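Local atomic coordinates of mannitol dehydrogenase (Helicobacter pylori, PDB entry 3TWO), a protein that probably catalyses the zinc-dependent, NADP(H)-linked interconversion of cinnamyl-type alcohols and their aldehydes, as in other cinnamyl-alcohol dehydrogenases. Residues Arg30-Asp35 / Gly68-Val73; Cys90-Cys95 / Ile136-Asn141. All blocks are in the same frame, centred on the assembly; numbering follows the deposited sequence.

Interaction 1 of 2, residues Arg30-Asp35 / Gly68-Val73; sequences RDVLID and GIIKEV
Lys71 sends CG anti to its backbone N (chi1 -174°) and stays extended until chi4 turns its amine toward Asp35, while Glu72, whose CG lies beside its backbone N and anti to the carbonyl carbon (chi1 -78°), runs alongside Leu33. The antiparallel pair carries a classic beta bulge in the GroES-like domain, Lys71 and Glu72 both facing Leu33. The carbonyl of Leu33 is gripped twice, by Lys71 N, 2.9 Å from Leu33 O, and more weakly by Glu72 N. In return Leu33 N meets Glu72 O in a nearly straight bond (169° at the hydrogen). Beyond the bulge the regular ladder resumes, with Asp35 and Ile69 bonded in both directions. On one face Ile70 lays CD1 against Val32, 3.7 Å from Val32 CB, and Val32 CG1 touches Val73 CG1, an apolar layer that Val86 of strand 85-88 helps cover. On the face of Leu33, Asp35 and Glu72, Leu33 CD2 rests against the carboxylate end of Glu72. Lys71, at the bulge, brings its amine to Asp35 in a long salt bridge; Lys344 makes a further weak ion pair with Asp35. Lys71 CD lies 3.3 Å from Asp35 OD1, about as close as Lys71 NZ, 3.4 Å from both Asp35 OD1 and OD2.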
ATOM      1  N   ARG B  30      40.578   0.118  -5.086  1.00 40.06           N
ATOM      2  CA  ARG B  30      39.472   1.078  -4.880  1.00 39.50           C
ATOM      3  C   ARG B  30      38.909   1.133  -3.454  1.00 37.93           C
ATOM      4  O   ARG B  30      37.890   1.782  -3.232  1.00 38.26           O
ATOM      5  CB  ARG B  30      38.282   0.763  -5.789  1.00 39.25           C
ATOM      6  CG  ARG B  30      38.479   0.879  -7.279  1.00 45.33           C
ATOM      7  CD  ARG B  30      38.522   2.320  -7.736  1.00 50.50           C
ATOM      8  NE  ARG B  30      39.856   2.568  -8.214  1.00 58.62           N
ATOM      9  CZ  ARG B  30      40.195   2.683  -9.504  1.00 62.47           C
ATOM     10  NH1 ARG B  30      39.267   2.623 -10.468  1.00 61.48           N
ATOM     11  NH2 ARG B  30      41.473   2.864  -9.824  1.00 61.52           N
ATOM     12  N   ASP B  31      39.522   0.430  -2.503  1.00 37.25           N
ATOM     13  CA  ASP B  31      39.019   0.380  -1.110  1.00 35.32           C
ATOM     14  C   ASP B  31      39.635   1.497  -0.267  1.00 35.08           C
ATOM     15  O   ASP B  31      40.701   2.046  -0.600  1.00 35.10           O
ATOM     16  CB  ASP B  31      39.393  -0.960  -0.437  1.00 34.47           C
ATOM     17  CG  ASP B  31      38.644  -2.158  -1.011  1.00 35.80           C
ATOM     18  OD1 ASP B  31      37.498  -1.984  -1.486  1.00 32.81           O
ATOM     19  OD2 ASP B  31      39.213  -3.287  -0.976  1.00 37.07           O
ATOM     20  N   VAL B  32      38.986   1.780   0.851  1.00 34.26           N
ATOM     21  CA  VAL B  32      39.596   2.541   1.940  1.00 34.60           C
ATOM     22  C   VAL B  32      39.448   1.775   3.255  1.00 34.84           C
ATOM     23  O   VAL B  32      38.474   1.042   3.456  1.00 33.71           O
ATOM     24  CB  VAL B  32      38.930   3.935   2.109  1.00 34.88           C
ATOM     25  CG1 VAL B  32      39.038   4.692   0.796  1.00 34.48           C
ATOM     26  CG2 VAL B  32      37.433   3.818   2.564  1.00 31.16           C
ATOM     27  N   LEU B  33      40.447   1.935   4.113  1.00 34.99           N
ATOM     28  CA  LEU B  33      40.506   1.364   5.466  1.00 33.98           C
ATOM     29  C   LEU B  33      40.136   2.487   6.411  1.00 33.10           C
ATOM     30  O   LEU B  33      40.799   3.526   6.445  1.00 34.84           O
ATOM     31  CB  LEU B  33      41.952   0.915   5.774  1.00 34.07           C
ATOM     32  CG  LEU B  33      42.328   0.518   7.197  1.00 33.84           C
ATOM     33  CD1 LEU B  33      41.336  -0.455   7.732  1.00 32.70           C
ATOM     34  CD2 LEU B  33      43.808  -0.049   7.264  1.00 39.01           C
ATOM     35  N   ILE B  34      39.075   2.279   7.171  1.00 32.80           N
ATOM     36  CA  ILE B  34      38.542   3.265   8.067  1.00 31.10           C
ATOM     37  C   ILE B  34      38.763   2.788   9.472  1.00 31.87           C
ATOM     38  O   ILE B  34      38.411   1.646   9.811  1.00 32.52           O
ATOM     39  CB  ILE B  34      37.035   3.429   7.800  1.00 30.52           C
ATOM     40  CG1 ILE B  34      36.806   4.042   6.388  1.00 30.44           C
ATOM     41  CG2 ILE B  34      36.386   4.218   8.954  1.00 27.46           C
ATOM     42  CD1 ILE B  34      35.344   3.980   5.852  1.00 27.28           C
ATOM     43  N   ASP B  35      39.362   3.642  10.291  1.00 32.66           N
ATOM     44  CA  ASP B  35      39.382   3.450  11.734  1.00 34.38           C
ATOM     45  C   ASP B  35      38.051   3.948  12.288  1.00 32.08           C
ATOM     46  O   ASP B  35      37.712   5.110  12.096  1.00 32.29           O
ATOM     47  CB  ASP B  35      40.489   4.290  12.404  1.00 36.15           C
ATOM     48  CG  ASP B  35      41.726   3.487  12.698  1.00 44.56           C
ATOM     49  OD1 ASP B  35      42.019   2.508  11.978  1.00 48.18           O
ATOM     50  OD2 ASP B  35      42.432   3.848  13.672  1.00 54.88           O
ATOM     51  N   GLY B  68      34.037   7.451  11.276  1.00 29.88           N
ATOM     52  CA  GLY B  68      35.462   7.246  11.546  1.00 30.34           C
ATOM     53  C   GLY B  68      36.385   8.100  10.704  1.00 32.16           C
ATOM     54  O   GLY B  68      35.966   9.090  10.077  1.00 31.39           O
ATOM     55  N   ILE B  69      37.645   7.669  10.636  1.00 32.31           N
ATOM     56  CA  ILE B  69      38.707   8.405   9.906  1.00 32.90           C
ATOM     57  C   ILE B  69      39.420   7.448   8.958  1.00 32.63           C
ATOM     58  O   ILE B  69      39.690   6.263   9.318  1.00 31.46           O
ATOM     59  CB  ILE B  69      39.707   9.039  10.903  1.00 32.27           C
ATOM     60  CG1 ILE B  69      38.943  10.063  11.743  1.00 34.70           C
ATOM     61  CG2 ILE B  69      40.931   9.740  10.143  1.00 36.00           C
ATOM     62  CD1 ILE B  69      39.652  10.661  12.962  1.00 37.95           C
ATOM     63  N   ILE B  70      39.730   7.957   7.768  1.00 32.68           N
ATOM     64  CA  ILE B  70      40.452   7.171   6.795  1.00 33.67           C
ATOM     65  C   ILE B  70      41.911   7.069   7.189  1.00 35.67           C
ATOM     66  O   ILE B  70      42.633   8.069   7.280  1.00 36.44           O
ATOM     67  CB  ILE B  70      40.256   7.692   5.400  1.00 34.76           C
ATOM     68  CG1 ILE B  70      38.743   7.504   5.046  1.00 33.59           C
ATOM     69  CG2 ILE B  70      41.244   7.020   4.417  1.00 32.27           C
ATOM     70  CD1 ILE B  70      38.424   7.317   3.591  1.00 35.27           C
ATOM     71  N   LYS B  71      42.293   5.844   7.487  1.00 36.23           N
ATOM     72  CA  LYS B  71      43.659   5.468   7.801  1.00 39.09           C
ATOM     73  C   LYS B  71      44.458   5.107   6.539  1.00 39.44           C
ATOM     74  O   LYS B  71      45.637   5.377   6.483  1.00 40.60           O
ATOM     75  CB  LYS B  71      43.625   4.289   8.769  1.00 39.47           C
ATOM     76  CG  LYS B  71      44.969   3.823   9.338  1.00 44.39           C
ATOM     77  CD  LYS B  71      44.742   2.466  10.063  1.00 51.51           C
ATOM     78  CE  LYS B  71      45.795   2.125  11.121  1.00 54.71           C
ATOM     79  NZ  LYS B  71      45.383   2.816  12.385  1.00 55.85           N
ATOM     80  N   GLU B  72      43.838   4.489   5.530  1.00 39.20           N
ATOM     81  CA  GLU B  72      44.590   4.057   4.339  1.00 41.35           C
ATOM     82  C   GLU B  72      43.728   4.046   3.105  1.00 40.91           C
ATOM     83  O   GLU B  72      42.507   3.889   3.195  1.00 40.95           O
ATOM     84  CB  GLU B  72      45.145   2.646   4.500  1.00 41.89           C
ATOM     85  CG  GLU B  72      46.362   2.527   5.341  1.00 46.58           C
ATOM     86  CD  GLU B  72      46.738   1.059   5.542  1.00 52.73           C
ATOM     87  OE1 GLU B  72      46.438   0.221   4.627  1.00 53.31           O
ATOM     88  OE2 GLU B  72      47.299   0.756   6.627  1.00 52.72           O
ATOM     89  N   VAL B  73      44.342   4.218   1.942  1.00 41.65           N
ATOM     90  CA  VAL B  73      43.555   4.156   0.670  1.00 40.81           C
ATOM     91  C   VAL B  73      44.274   3.265  -0.331  1.00 41.91           C
ATOM     92  O   VAL B  73      45.515   3.200  -0.337  1.00 41.99           O
ATOM     93  CB  VAL B  73      43.262   5.566   0.034  1.00 40.61           C
ATOM     94  CG1 VAL B  73      42.429   6.422   0.983  1.00 38.79           C
ATOM     95  CG2 VAL B  73      44.534   6.280  -0.313  1.00 41.70           C
TER

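Interaction 2 of 2, residues Cys90-Cys95 / Ile136-Asn141; sequences CFVNSC and IVVDEN. With ZN (zinc ion), chain H.
Ile136 opens the contact at its fringe, with CD1 coming to 4.5 Å from Val92 CG1. Two residues on, Val138 makes the principal apolar contact. Its CG1, anti to its own backbone N (chi1 -175°), sits 4.1 Å from Val92 CB and about as far from Val92 O, while CG2 faces Val92 CG1. The two valines meet at about a right angle. This is loose van der Waals packing between buried side chains; Val92 and Asn93 pair by backbone with Val113, against which both side chains also rest. Asp139 follows, its CB 4.0 Å from Val92 O and a little farther from Asn93 ND2. The other end of that amide, Asn93 OD1, is bonded to Lys96. The carboxylate of Asp139 turns back on its own chain, where OD1 takes two bonds from one residue: Asn141 N at 3.0 Å closes an Asx turn on the anti side, and Asn141 ND2 at 2.9 Å uses the syn lone pair. This double hold fixes the rotation of the carboxylate. Across from it the chain at Val92 turns a corner and runs on to Cys95, whose SG binds zinc at 2.4 Å. Cys98, Cys101 and Cys109 complete the set, the four-cysteine structural zinc site characteristic of the lobe that many zinc-containing medium-chain alcohol dehydrogenases carry on their GroES-like domain.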
ATOM      1  N   CYS B  90      24.424   1.012   5.936  1.00 24.71           N
ATOM      2  CA  CYS B  90      23.913  -0.362   5.891  1.00 25.28           C
ATOM      3  C   CYS B  90      24.463  -1.295   4.819  1.00 25.09           C
ATOM      4  O   CYS B  90      24.196  -2.521   4.895  1.00 23.74           O
ATOM      5  CB  CYS B  90      22.374  -0.333   5.729  1.00 26.10           C
ATOM      6  SG  CYS B  90      21.630   0.480   7.148  1.00 30.21           S
ATOM      7  N   PHE B  91      25.146  -0.754   3.796  1.00 23.46           N
ATOM      8  CA  PHE B  91      25.763  -1.653   2.806  1.00 25.25           C
ATOM      9  C   PHE B  91      27.114  -1.118   2.345  1.00 25.91           C
ATOM     10  O   PHE B  91      27.347   0.090   2.419  1.00 26.81           O
ATOM     11  CB  PHE B  91      24.842  -1.953   1.609  1.00 23.07           C
ATOM     12  CG  PHE B  91      24.297  -0.707   0.972  1.00 26.14           C
ATOM     13  CD1 PHE B  91      25.011  -0.051  -0.016  1.00 26.13           C
ATOM     14  CD2 PHE B  91      23.076  -0.175   1.388  1.00 25.71           C
ATOM     15  CE1 PHE B  91      24.516   1.122  -0.600  1.00 24.27           C
ATOM     16  CE2 PHE B  91      22.568   0.965   0.799  1.00 28.43           C
ATOM     17  CZ  PHE B  91      23.307   1.620  -0.196  1.00 29.25           C
ATOM     18  N   VAL B  92      27.983  -2.021   1.891  1.00 26.18           N
ATOM     19  CA  VAL B  92      29.361  -1.695   1.578  1.00 26.38           C
ATOM     20  C   VAL B  92      29.752  -2.047   0.141  1.00 26.12           C
ATOM     21  O   VAL B  92      30.921  -1.870  -0.270  1.00 26.54           O
ATOM     22  CB  VAL B  92      30.346  -2.448   2.511  1.00 27.57           C
ATOM     23  CG1 VAL B  92      30.153  -2.022   3.909  1.00 25.41           C
ATOM     24  CG2 VAL B  92      30.147  -4.018   2.393  1.00 28.02           C
ATOM     25  N   ASN B  93      28.810  -2.550  -0.625  1.00 26.63           N
ATOM     26  CA  ASN B  93      29.086  -2.933  -2.031  1.00 27.34           C
ATOM     27  C   ASN B  93      27.792  -3.311  -2.747  1.00 28.16           C
ATOM     28  O   ASN B  93      26.790  -3.566  -2.052  1.00 28.27           O
ATOM     29  CB  ASN B  93      30.057  -4.113  -2.099  1.00 26.29           C
ATOM     30  CG  ASN B  93      31.082  -3.939  -3.221  1.00 28.36           C
ATOM     31  OD1 ASN B  93      30.832  -3.209  -4.170  1.00 25.85           O
ATOM     32  ND2 ASN B  93      32.282  -4.520  -3.054  1.00 25.81           N
ATOM     33  N   SER B  94      27.809  -3.288  -4.103  1.00 28.97           N
ATOM     34  CA  SER B  94      26.702  -3.729  -4.959  1.00 29.50           C
ATOM     35  C   SER B  94      27.246  -3.975  -6.362  1.00 29.68           C
ATOM     36  O   SER B  94      28.426  -3.775  -6.579  1.00 29.14           O
ATOM     37  CB  SER B  94      25.535  -2.713  -4.984  1.00 30.11           C
ATOM     38  OG  SER B  94      25.917  -1.467  -5.568  1.00 30.62           O
ATOM     39  N   CYS B  95      26.399  -4.358  -7.324  1.00 29.29           N
ATOM     40  CA  CYS B  95      26.946  -4.936  -8.579  1.00 32.48           C
ATOM     41  C   CYS B  95      27.366  -3.796  -9.520  1.00 32.77           C
ATOM     42  O   CYS B  95      28.248  -3.974 -10.346  1.00 33.41           O
ATOM     43  CB  CYS B  95      25.966  -5.896  -9.303  1.00 30.87           C
ATOM     44  SG  CYS B  95      24.725  -5.010 -10.321  1.00 32.27           S
ATOM     45  N   ILE B 136      37.126  -1.026   9.405  1.00 28.39           N
ATOM     46  CA  ILE B 136      36.306  -1.619   8.361  1.00 28.36           C
ATOM     47  C   ILE B 136      36.960  -1.228   7.030  1.00 30.47           C
ATOM     48  O   ILE B 136      37.622  -0.137   6.937  1.00 31.22           O
ATOM     49  CB  ILE B 136      34.808  -1.186   8.441  1.00 28.87           C
ATOM     50  CG1 ILE B 136      33.936  -2.113   7.586  1.00 27.03           C
ATOM     51  CG2 ILE B 136      34.597   0.273   8.033  1.00 24.65           C
ATOM     52  CD1 ILE B 136      32.467  -1.897   7.738  1.00 26.51           C
ATOM     53  N   VAL B 137      36.850  -2.121   6.037  1.00 29.44           N
ATOM     54  CA  VAL B 137      37.440  -1.896   4.696  1.00 29.97           C
ATOM     55  C   VAL B 137      36.284  -1.776   3.699  1.00 28.72           C
ATOM     56  O   VAL B 137      35.530  -2.731   3.549  1.00 28.75           O
ATOM     57  CB  VAL B 137      38.414  -3.083   4.265  1.00 31.21           C
ATOM     58  CG1 VAL B 137      39.067  -2.817   2.904  1.00 31.23           C
ATOM     59  CG2 VAL B 137      39.497  -3.306   5.317  1.00 31.49           C
ATOM     60  N   VAL B 138      36.126  -0.621   3.050  1.00 27.96           N
ATOM     61  CA  VAL B 138      34.964  -0.350   2.215  1.00 28.58           C
ATOM     62  C   VAL B 138      35.368   0.188   0.833  1.00 29.92           C
ATOM     63  O   VAL B 138      36.238   1.075   0.751  1.00 29.42           O
ATOM     64  CB  VAL B 138      34.015   0.676   2.906  1.00 28.98           C
ATOM     65  CG1 VAL B 138      32.752   0.867   2.082  1.00 27.56           C
ATOM     66  CG2 VAL B 138      33.651   0.223   4.321  1.00 26.64           C
ATOM     67  N   ASP B 139      34.752  -0.364  -0.238  1.00 30.20           N
ATOM     68  CA  ASP B 139      34.882   0.203  -1.606  1.00 31.44           C
ATOM     69  C   ASP B 139      34.510   1.718  -1.541  1.00 31.02           C
ATOM     70  O   ASP B 139      33.502   2.079  -0.903  1.00 29.05           O
ATOM     71  CB  ASP B 139      33.953  -0.520  -2.579  1.00 31.74           C
ATOM     72  CG  ASP B 139      34.073   0.009  -4.026  1.00 34.21           C
ATOM     73  OD1 ASP B 139      33.631   1.128  -4.273  1.00 34.85           O
ATOM     74  OD2 ASP B 139      34.624  -0.685  -4.918  1.00 39.01           O
ATOM     75  N   GLU B 140      35.334   2.570  -2.149  1.00 30.48           N
ATOM     76  CA  GLU B 140      35.187   4.040  -1.998  1.00 32.67           C
ATOM     77  C   GLU B 140      33.849   4.640  -2.411  1.00 31.77           C
ATOM     78  O   GLU B 140      33.520   5.757  -1.954  1.00 31.93           O
ATOM     79  CB  GLU B 140      36.302   4.812  -2.728  1.00 34.09           C
ATOM     80  CG  GLU B 140      36.454   4.418  -4.178  1.00 39.30           C
ATOM     81  CD  GLU B 140      37.169   5.459  -5.003  1.00 46.28           C
ATOM     82  OE1 GLU B 140      37.243   5.264  -6.247  1.00 50.60           O
ATOM     83  OE2 GLU B 140      37.637   6.466  -4.421  1.00 47.08           O
ATOM     84  N   ASN B 141      33.099   3.922  -3.257  1.00 30.81           N
ATOM     85  CA  ASN B 141      31.771   4.387  -3.747  1.00 31.18           C
ATOM     86  C   ASN B 141      30.623   4.193  -2.779  1.00 29.65           C
ATOM     87  O   ASN B 141      29.497   4.525  -3.106  1.00 29.63           O
ATOM     88  CB  ASN B 141      31.438   3.766  -5.097  1.00 28.94           C
ATOM     89  CG  ASN B 141      32.510   4.085  -6.112  1.00 34.41           C
ATOM     90  OD1 ASN B 141      32.531   5.167  -6.679  1.00 35.53           O
ATOM     91  ND2 ASN B 141      33.480   3.167  -6.270  1.00 34.79           N
TER
HETATM   92 ZN    ZN H 350      23.314  -3.818  -8.832  1.00 35.18          ZN

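Interactions 1 and 2 have centres about 12 Å apart, on the same side of the chain's centre and within the GroES-like domain. They come in series along the chain, interaction 1 closing before interaction 2 opens. Strand 31-40 joins them: it pairs with strand 65-73 along one edge and with strand 135-139 along the other, both antiparallel. Probable hydrogen bonds link Val32 N to Val138 O and Ile34 N to Ile136 O, each 2.8 Å. A continuous path therefore leads from the bulged pair of 30-35 and 68-73, through strand 31-40, to 136-141 and the segment that enters the four-cysteine zinc site.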